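Local coordinates for cellulose-binding protein (Saccharophagus degradans, PDB 2YHG) that probably binds polysaccharide and may hydrolyse glycosidic bonds, combining a nucleoside hydrolase-like domain with a C-terminal beta domain, at residues P254-P259 with Y427-V432; A353-S358 with V401-N406. One frame throughout, in Å; residues are numbered along the deposited sequence. Where two conformers were deposited one is given.

Contact 1. Residues P254-P259 with Y427-V432; sequences PGLNDP and YAYRRV
Gly255 and Leu256, in a turn with helical backbone angles, lie against the strand at Tyr429 to Arg431, and Arg431 N donates a nearly straight bond to Gly255 O (2.8 Å, 164° at the hydrogen). The same oxygen rests 3.4 Å from Arg430 CA in a CA-H...O contact. One residue on, Leu256 O is gripped side-on by the Arg431 guanidinium: NE at 2.8 Å and NH2 at 2.9 Å share this single acceptor, which lies near the guanidinium plane. The side chain of Arg431 runs extended from the backbone and then bends at chi3 (-57°), which brings NE and NH2 round to the carbonyl. Its NH1 bonds to Met264 O and His413 ND1, so all three guanidinium nitrogens are engaged, which limits rotation of the group. Leu256 runs alongside Tyr429 in the same direction, its CD2 over one face of the ring, 4.1 Å from the centroid, in a CH-pi contact, while the CB atoms of Leu256 and Tyr429 meet at 3.8 Å. Tyr429 OH is bonded to Trp267 NE1. The buried contact thus fastens a loop of the nucleoside hydrolase-like part to strand 427-436 of the C-terminal domain, which runs between strands 347-351 and 411-420; Leu256 reaches Leu415 of the latter, and Tyr429 touches Ala310 of helix 308-323.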
ATOM      1  N   PRO A 254       7.677  -4.370  -2.558  1.00  7.89           N
ATOM      2  CA  PRO A 254       7.600  -5.812  -2.757  1.00  8.94           C
ATOM      3  C   PRO A 254       8.703  -6.608  -2.073  1.00  8.03           C
ATOM      4  O   PRO A 254       8.482  -7.753  -1.700  1.00  9.98           O
ATOM      5  CB  PRO A 254       7.629  -5.967  -4.284  1.00 10.12           C
ATOM      6  CG  PRO A 254       7.126  -4.632  -4.810  1.00 11.47           C
ATOM      7  CD  PRO A 254       7.610  -3.628  -3.827  1.00  9.88           C
ATOM      8  N   GLY A 255       9.880  -6.021  -1.878  1.00  8.08           N
ATOM      9  CA  GLY A 255      10.950  -6.706  -1.182  1.00  9.00           C
ATOM     10  C   GLY A 255      10.775  -6.761   0.320  1.00  8.16           C
ATOM     11  O   GLY A 255      11.438  -7.576   0.983  1.00  9.11           O
ATOM     12  N   LEU A 256       9.934  -5.867   0.872  1.00  7.69           N
ATOM     13  CA  LEU A 256       9.638  -5.852   2.303  1.00  7.85           C
ATOM     14  C   LEU A 256       8.512  -6.787   2.665  1.00  6.96           C
ATOM     15  O   LEU A 256       8.568  -7.483   3.684  1.00  7.68           O
ATOM     16  CB  LEU A 256       9.284  -4.439   2.763  1.00  7.55           C
ATOM     17  CG  LEU A 256       8.845  -4.255   4.211  1.00  7.78           C
ATOM     18  CD1 LEU A 256       9.903  -4.734   5.201  1.00  8.64           C
ATOM     19  CD2 LEU A 256       8.540  -2.772   4.450  1.00  8.69           C
ATOM     20  N   ASN A 257       7.449  -6.778   1.886  1.00  7.10           N
ATOM     21  CA  ASN A 257       6.237  -7.503   2.242  1.00  7.01           C
ATOM     22  C   ASN A 257       5.419  -7.829   1.018  1.00  7.45           C
ATOM     23  O   ASN A 257       5.339  -7.032   0.097  1.00  7.94           O
ATOM     24  CB  ASN A 257       5.373  -6.775   3.293  1.00  7.19           C
ATOM     25  CG  ASN A 257       4.807  -5.465   2.792  1.00  6.88           C
ATOM     26  OD1 ASN A 257       5.561  -4.519   2.504  1.00  7.90           O
ATOM     27  ND2 ASN A 257       3.480  -5.371   2.732  1.00  7.47           N
ATOM     28  N   ASP A 258       4.809  -9.014   1.050  1.00  7.33           N
ATOM     29  CA  ASP A 258       3.788  -9.403   0.111  1.00  8.16           C
ATOM     30  C   ASP A 258       2.447  -8.979   0.703  1.00  7.58           C
ATOM     31  O   ASP A 258       2.035  -9.519   1.715  1.00  7.38           O
ATOM     32  CB  ASP A 258       3.811 -10.911  -0.124  1.00  7.94           C
ATOM     33  CG  ASP A 258       2.797 -11.358  -1.154  1.00  9.39           C
ATOM     34  OD1 ASP A 258       1.805 -10.630  -1.403  1.00  9.19           O
ATOM     35  OD2 ASP A 258       3.026 -12.429  -1.758  1.00 11.44           O
ATOM     36  N   PRO A 259       1.795  -7.967   0.113  1.00  7.29           N
ATOM     37  CA  PRO A 259       0.604  -7.391   0.752  1.00  7.40           C
ATOM     38  C   PRO A 259      -0.550  -8.383   0.842  1.00  6.70           C
ATOM     39  O   PRO A 259      -1.463  -8.186   1.654  1.00  7.34           O
ATOM     40  CB  PRO A 259       0.256  -6.207  -0.153  1.00  7.62           C
ATOM     41  CG  PRO A 259       0.810  -6.596  -1.466  1.00  7.99           C
ATOM     42  CD  PRO A 259       2.113  -7.286  -1.151  1.00  8.02           C
ATOM     43  N   TYR A 427      16.070   4.315   2.096  1.00  9.57           N
ATOM     44  CA  TYR A 427      16.045   2.944   2.591  1.00  9.16           C
ATOM     45  C   TYR A 427      15.594   1.984   1.514  1.00  9.17           C
ATOM     46  O   TYR A 427      14.828   2.331   0.614  1.00 10.05           O
ATOM     47  CB  TYR A 427      15.120   2.835   3.803  1.00  9.92           C
ATOM     48  CG  TYR A 427      15.603   3.603   5.021  1.00 10.65           C
ATOM     49  CD1 TYR A 427      15.510   5.003   5.105  1.00 10.27           C
ATOM     50  CD2 TYR A 427      16.154   2.946   6.095  1.00 13.81           C
ATOM     51  CE1 TYR A 427      15.952   5.678   6.226  1.00 12.37           C
ATOM     52  CE2 TYR A 427      16.606   3.608   7.201  1.00 15.26           C
ATOM     53  CZ  TYR A 427      16.440   4.965   7.300  1.00 14.61           C
ATOM     54  OH  TYR A 427      16.941   5.621   8.409  1.00 17.25           O
ATOM     55  N   ALA A 428      16.003   0.735   1.669  1.00  9.34           N
ATOM     56  CA  ALA A 428      15.468  -0.363   0.878  1.00  9.20           C
ATOM     57  C   ALA A 428      15.477  -1.628   1.719  1.00  8.94           C
ATOM     58  O   ALA A 428      16.124  -1.684   2.769  1.00  9.30           O
ATOM     59  CB  ALA A 428      16.260  -0.574  -0.407  1.00 10.88           C
ATOM     60  N   TYR A 429      14.712  -2.621   1.285  1.00  9.21           N
ATOM     61  CA  TYR A 429      14.439  -3.796   2.103  1.00  8.20           C
ATOM     62  C   TYR A 429      14.571  -5.067   1.313  1.00  7.98           C
ATOM     63  O   TYR A 429      14.172  -5.137   0.156  1.00  9.47           O
ATOM     64  CB  TYR A 429      12.994  -3.733   2.619  1.00  8.40           C
ATOM     65  CG  TYR A 429      12.668  -2.478   3.383  1.00  8.89           C
ATOM     66  CD1 TYR A 429      13.097  -2.294   4.673  1.00  8.71           C
ATOM     67  CD2 TYR A 429      11.979  -1.424   2.775  1.00  8.48           C
ATOM     68  CE1 TYR A 429      12.808  -1.122   5.353  1.00  9.38           C
ATOM     69  CE2 TYR A 429      11.652  -0.279   3.456  1.00  9.38           C
ATOM     70  CZ  TYR A 429      12.067  -0.139   4.743  1.00  8.53           C
ATOM     71  OH  TYR A 429      11.700   1.007   5.434  1.00  9.64           O
ATOM     72  N   ARG A 430      14.986  -6.134   2.005  1.00  7.93           N
ATOM     73  CA  ARG A 430      14.772  -7.494   1.537  0.50  7.89           C
ATOM     74  C   ARG A 430      14.421  -8.389   2.714  1.00  7.38           C
ATOM     75  O   ARG A 430      15.244  -8.591   3.602  1.00  8.20           O
ATOM     76  CB  ARG A 430      15.986  -8.075   0.819  0.50  9.15           C
ATOM     77  CG  ARG A 430      15.771  -9.522   0.365  0.50  9.14           C
ATOM     78  CD  ARG A 430      14.831  -9.595  -0.835  0.50  8.01           C
ATOM     79  NE  ARG A 430      15.408  -8.879  -1.979  0.50 10.87           N
ATOM     80  CZ  ARG A 430      16.480  -9.288  -2.665  0.50 11.27           C
ATOM     81  NH1 ARG A 430      16.923 -10.526  -2.551  0.50 10.57           N
ATOM     82  NH2 ARG A 430      17.062  -8.496  -3.551  0.50 11.86           N
ATOM     83  N   ARG A 431      13.218  -8.934   2.719  1.00  6.95           N
ATOM     84  CA  ARG A 431      12.833  -9.958   3.644  1.00  7.34           C
ATOM     85  C   ARG A 431      13.215 -11.321   3.125  1.00  6.83           C
ATOM     86  O   ARG A 431      12.976 -11.648   1.976  1.00  7.65           O
ATOM     87  CB  ARG A 431      11.321  -9.902   3.921  1.00  7.54           C
ATOM     88  CG  ARG A 431      10.900 -10.842   5.059  1.00  7.99           C
ATOM     89  CD  ARG A 431       9.390 -10.918   5.229  1.00  8.23           C
ATOM     90  NE  ARG A 431       8.838  -9.591   5.466  1.00  7.94           N
ATOM     91  CZ  ARG A 431       8.003  -9.222   6.433  1.00  7.65           C
ATOM     92  NH1 ARG A 431       7.620 -10.039   7.384  1.00  7.69           N
ATOM     93  NH2 ARG A 431       7.543  -7.987   6.398  1.00  7.05           N
ATOM     94  N   VAL A 432      13.809 -12.113   4.012  1.00  6.88           N
ATOM     95  CA  VAL A 432      14.128 -13.507   3.787  1.00  6.84           C
ATOM     96  C   VAL A 432      13.256 -14.335   4.719  1.00  6.58           C
ATOM     97  O   VAL A 432      13.392 -14.258   5.943  1.00  7.91           O
ATOM     98  CB  VAL A 432      15.607 -13.807   4.030  1.00  7.97           C
ATOM     99  CG1 VAL A 432      15.908 -15.243   3.634  1.00  9.63           C
ATOM    100  CG2 VAL A 432      16.489 -12.852   3.220  1.00  9.75           C
TER

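Contact 2. Residues A353-S358 with V401-N406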
ATOM      1  N   ALA A 353      16.344 -27.153  10.903  1.00  8.67           N
ATOM      2  CA  ALA A 353      16.431 -26.733  12.288  1.00  9.15           C
ATOM      3  C   ALA A 353      17.846 -27.039  12.787  1.00  8.90           C
ATOM      4  O   ALA A 353      18.405 -28.102  12.501  1.00 10.29           O
ATOM      5  CB  ALA A 353      15.393 -27.475  13.152  1.00 11.32           C
ATOM      6  N   GLY A 354      18.376 -26.149  13.602  1.00  9.35           N
ATOM      7  CA  GLY A 354      19.726 -26.321  14.152  1.00 10.77           C
ATOM      8  C   GLY A 354      20.811 -26.125  13.113  1.00 11.39           C
ATOM      9  O   GLY A 354      21.904 -26.646  13.241  1.00 20.59           O
ATOM     10  N   SER A 355      20.561 -25.405  12.049  1.00  8.99           N
ATOM     11  CA  SER A 355      21.585 -25.031  11.089  1.00  8.42           C
ATOM     12  C   SER A 355      21.857 -23.535  11.128  1.00  7.78           C
ATOM     13  O   SER A 355      21.103 -22.781  11.718  1.00 11.02           O
ATOM     14  CB  SER A 355      21.174 -25.480   9.675  1.00  7.90           C
ATOM     15  OG  SER A 355      20.175 -24.644   9.110  1.00  8.47           O
ATOM     16  N   THR A 356      22.933 -23.125  10.477  1.00  7.52           N
ATOM     17  CA  THR A 356      23.243 -21.702  10.317  0.70  7.99           C
ATOM     18  C   THR A 356      23.131 -21.324   8.857  1.00  6.79           C
ATOM     19  O   THR A 356      23.537 -22.090   7.972  1.00  6.93           O
ATOM     20  CB  THR A 356      24.642 -21.403  10.840  0.70  8.73           C
ATOM     21  OG1 THR A 356      24.714 -21.833  12.206  0.70 14.63           O
ATOM     22  CG2 THR A 356      24.973 -19.970  10.765  0.70  8.94           C
ATOM     23  N   VAL A 357      22.529 -20.179   8.606  1.00  7.28           N
ATOM     24  CA  VAL A 357      22.278 -19.676   7.261  1.00  7.19           C
ATOM     25  C   VAL A 357      23.001 -18.352   7.042  1.00  7.22           C
ATOM     26  O   VAL A 357      22.681 -17.342   7.676  1.00  8.41           O
ATOM     27  CB  VAL A 357      20.761 -19.484   6.984  1.00  8.21           C
ATOM     28  CG1 VAL A 357      20.535 -18.910   5.600  1.00  8.90           C
ATOM     29  CG2 VAL A 357      20.027 -20.820   7.178  1.00  8.91           C
ATOM     30  N   SER A 358      23.946 -18.342   6.123  1.00  7.65           N
ATOM     31  CA  SER A 358      24.629 -17.131   5.713  0.50  8.29           C
ATOM     32  C   SER A 358      23.717 -16.274   4.828  1.00  7.96           C
ATOM     33  O   SER A 358      23.143 -16.785   3.861  1.00  8.69           O
ATOM     34  CB  SER A 358      25.899 -17.525   4.951  0.50 10.69           C
ATOM     35  OG  SER A 358      26.424 -16.450   4.212  0.50 12.51           O
ATOM     36  N   VAL A 401      22.554 -16.325  10.333  1.00  8.88           N
ATOM     37  CA  VAL A 401      21.375 -16.588  11.137  1.00  9.30           C
ATOM     38  C   VAL A 401      21.454 -17.978  11.722  1.00  8.91           C
ATOM     39  O   VAL A 401      21.602 -18.961  11.001  1.00  8.97           O
ATOM     40  CB  VAL A 401      20.103 -16.456  10.269  1.00  9.58           C
ATOM     41  CG1 VAL A 401      18.878 -16.690  11.138  1.00 11.54           C
ATOM     42  CG2 VAL A 401      20.045 -15.125   9.581  1.00 11.44           C
ATOM     43  N   GLN A 402      21.323 -18.077  13.041  1.00  9.89           N
ATOM     44  CA  GLN A 402      21.269 -19.362  13.706  1.00 10.15           C
ATOM     45  C   GLN A 402      19.829 -19.834  13.763  1.00  9.78           C
ATOM     46  O   GLN A 402      19.015 -19.234  14.469  1.00 12.62           O
ATOM     47  CB  GLN A 402      21.866 -19.226  15.103  1.00 12.32           C
ATOM     48  CG  GLN A 402      23.345 -19.060  15.071  1.00 20.71           C
ATOM     49  CD  GLN A 402      23.955 -19.162  16.442  0.50 15.28           C
ATOM     50  OE1 GLN A 402      23.941 -18.195  17.185  0.50 33.68           O
ATOM     51  NE2 GLN A 402      24.331 -20.371  16.847  0.50 41.06           N
ATOM     52  N   ILE A 403      19.507 -20.892  13.043  1.00  8.76           N
ATOM     53  CA  ILE A 403      18.155 -21.443  13.043  1.00  8.75           C
ATOM     54  C   ILE A 403      18.032 -22.360  14.245  1.00  9.41           C
ATOM     55  O   ILE A 403      18.734 -23.362  14.350  1.00 10.62           O
ATOM     56  CB  ILE A 403      17.890 -22.249  11.772  1.00  9.03           C
ATOM     57  CG1 ILE A 403      18.189 -21.458  10.514  1.00 10.16           C
ATOM     58  CG2 ILE A 403      16.466 -22.805  11.798  1.00 10.25           C
ATOM     59  CD1 ILE A 403      17.365 -20.204  10.344  1.00 12.23           C
ATOM     60  N   PRO A 404      17.157 -22.039  15.211  1.00  9.47           N
ATOM     61  CA  PRO A 404      17.099 -22.871  16.428  1.00 10.93           C
ATOM     62  C   PRO A 404      16.789 -24.317  16.121  1.00 10.41           C
ATOM     63  O   PRO A 404      15.991 -24.641  15.256  1.00 10.17           O
ATOM     64  CB  PRO A 404      15.996 -22.198  17.251  1.00 11.62           C
ATOM     65  CG  PRO A 404      16.095 -20.745  16.825  1.00 12.73           C
ATOM     66  CD  PRO A 404      16.299 -20.844  15.326  1.00 10.65           C
ATOM     67  N   SER A 405      17.316 -25.209  16.979  1.00 11.40           N
ATOM     68  CA  SER A 405      17.004 -26.609  16.886  1.00 12.17           C
ATOM     69  C   SER A 405      15.543 -26.931  17.087  1.00 10.95           C
ATOM     70  O   SER A 405      15.060 -27.916  16.562  1.00 12.93           O
ATOM     71  CB  SER A 405      17.839 -27.398  17.891  1.00 14.01           C
ATOM     72  OG  SER A 405      19.214 -27.315  17.583  1.00 19.45           O
ATOM     73  N   ASN A 406      14.825 -26.037  17.788  1.00 10.96           N
ATOM     74  CA  ASN A 406      13.419 -26.254  18.107  1.00 11.59           C
ATOM     75  C   ASN A 406      12.478 -25.550  17.132  1.00 11.48           C
ATOM     76  O   ASN A 406      11.278 -25.486  17.379  1.00 12.46           O
ATOM     77  CB  ASN A 406      13.090 -25.847  19.559  1.00 11.95           C
ATOM     78  CG  ASN A 406      13.194 -24.371  19.799  1.00 11.37           C
ATOM     79  OD1 ASN A 406      13.328 -23.594  18.847  1.00 11.91           O
ATOM     80  ND2 ASN A 406      13.034 -23.947  21.066  1.00 13.03           N
TER
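Val357 and Ile403 meet obliquely, the CG2 branch of the valine lying 3.9 Å from CG1 of the isoleucine. CG1 of Ile403 is anti to its carbonyl carbon (chi1 -53°), which sets it beside the valine and 3.4 Å from Ser355 O, while the CG2 branch comes within 4.0 Å of Ala353 CA. Val401 turns its side chain to the same sheet face as Val357. Thr356 and Gln402 occupy the other face, with Thr356 OG1 4.2 Å from Gln402 CG. These side chains ride on an antiparallel ladder, edge strand 356-360 pairing with strand 398-402 in a three-stranded sheet. This sheet packs on the mixed sheet of the C-terminal domain as a beta sandwich: Val357, Val401 and Ile403 lie on the inward side, where Val401 touches Ile414 and Ile403 touches Ile434 and Val436. Val357 and Val401 form the hydrogen-bonded pair through two reciprocal bonds, of which Val401 N to Val357 O is almost straight (2.8 Å, 178° at the hydrogen). Thr356 and Gln402 are the non-hydrogen-bonded pair. Beyond them Ile403 N bonds to Ser355 O, and the ladder then frays: Gly354 N divides itself between Ile403 O and Pro404 O, both bonds weak. Here Ala353 CB stands 3.5 Å from Ser405 O, and Ser405 OG packs on Gly354 CA. The hydroxyl of Ser355 is bonded to Ser352 O, three residues earlier. Pro404 leans on Tyr385, a magnesium ligand.

How the contacts relate
Contact 1 is buried and joins two parts of the chain, whereas contact 2 lies mostly at the surface and stays within the C-terminal domain. Strand 427-436 is common ground: its 427-432 portion receives the loop of contact 1, and further along Ile434 and Val436 both touch Ile403 of contact 2, and Val436 also touches Ala353. The centres are about 22 Å apart and the two do not touch. Their chemistry follows their place. Contact 1 has a single backbone-to-backbone hydrogen bond, and side chains do the rest; contact 2 is mainly backbone pairing, which weakens at Gly354, with branched aliphatic side chains on one face and polar ones on the other.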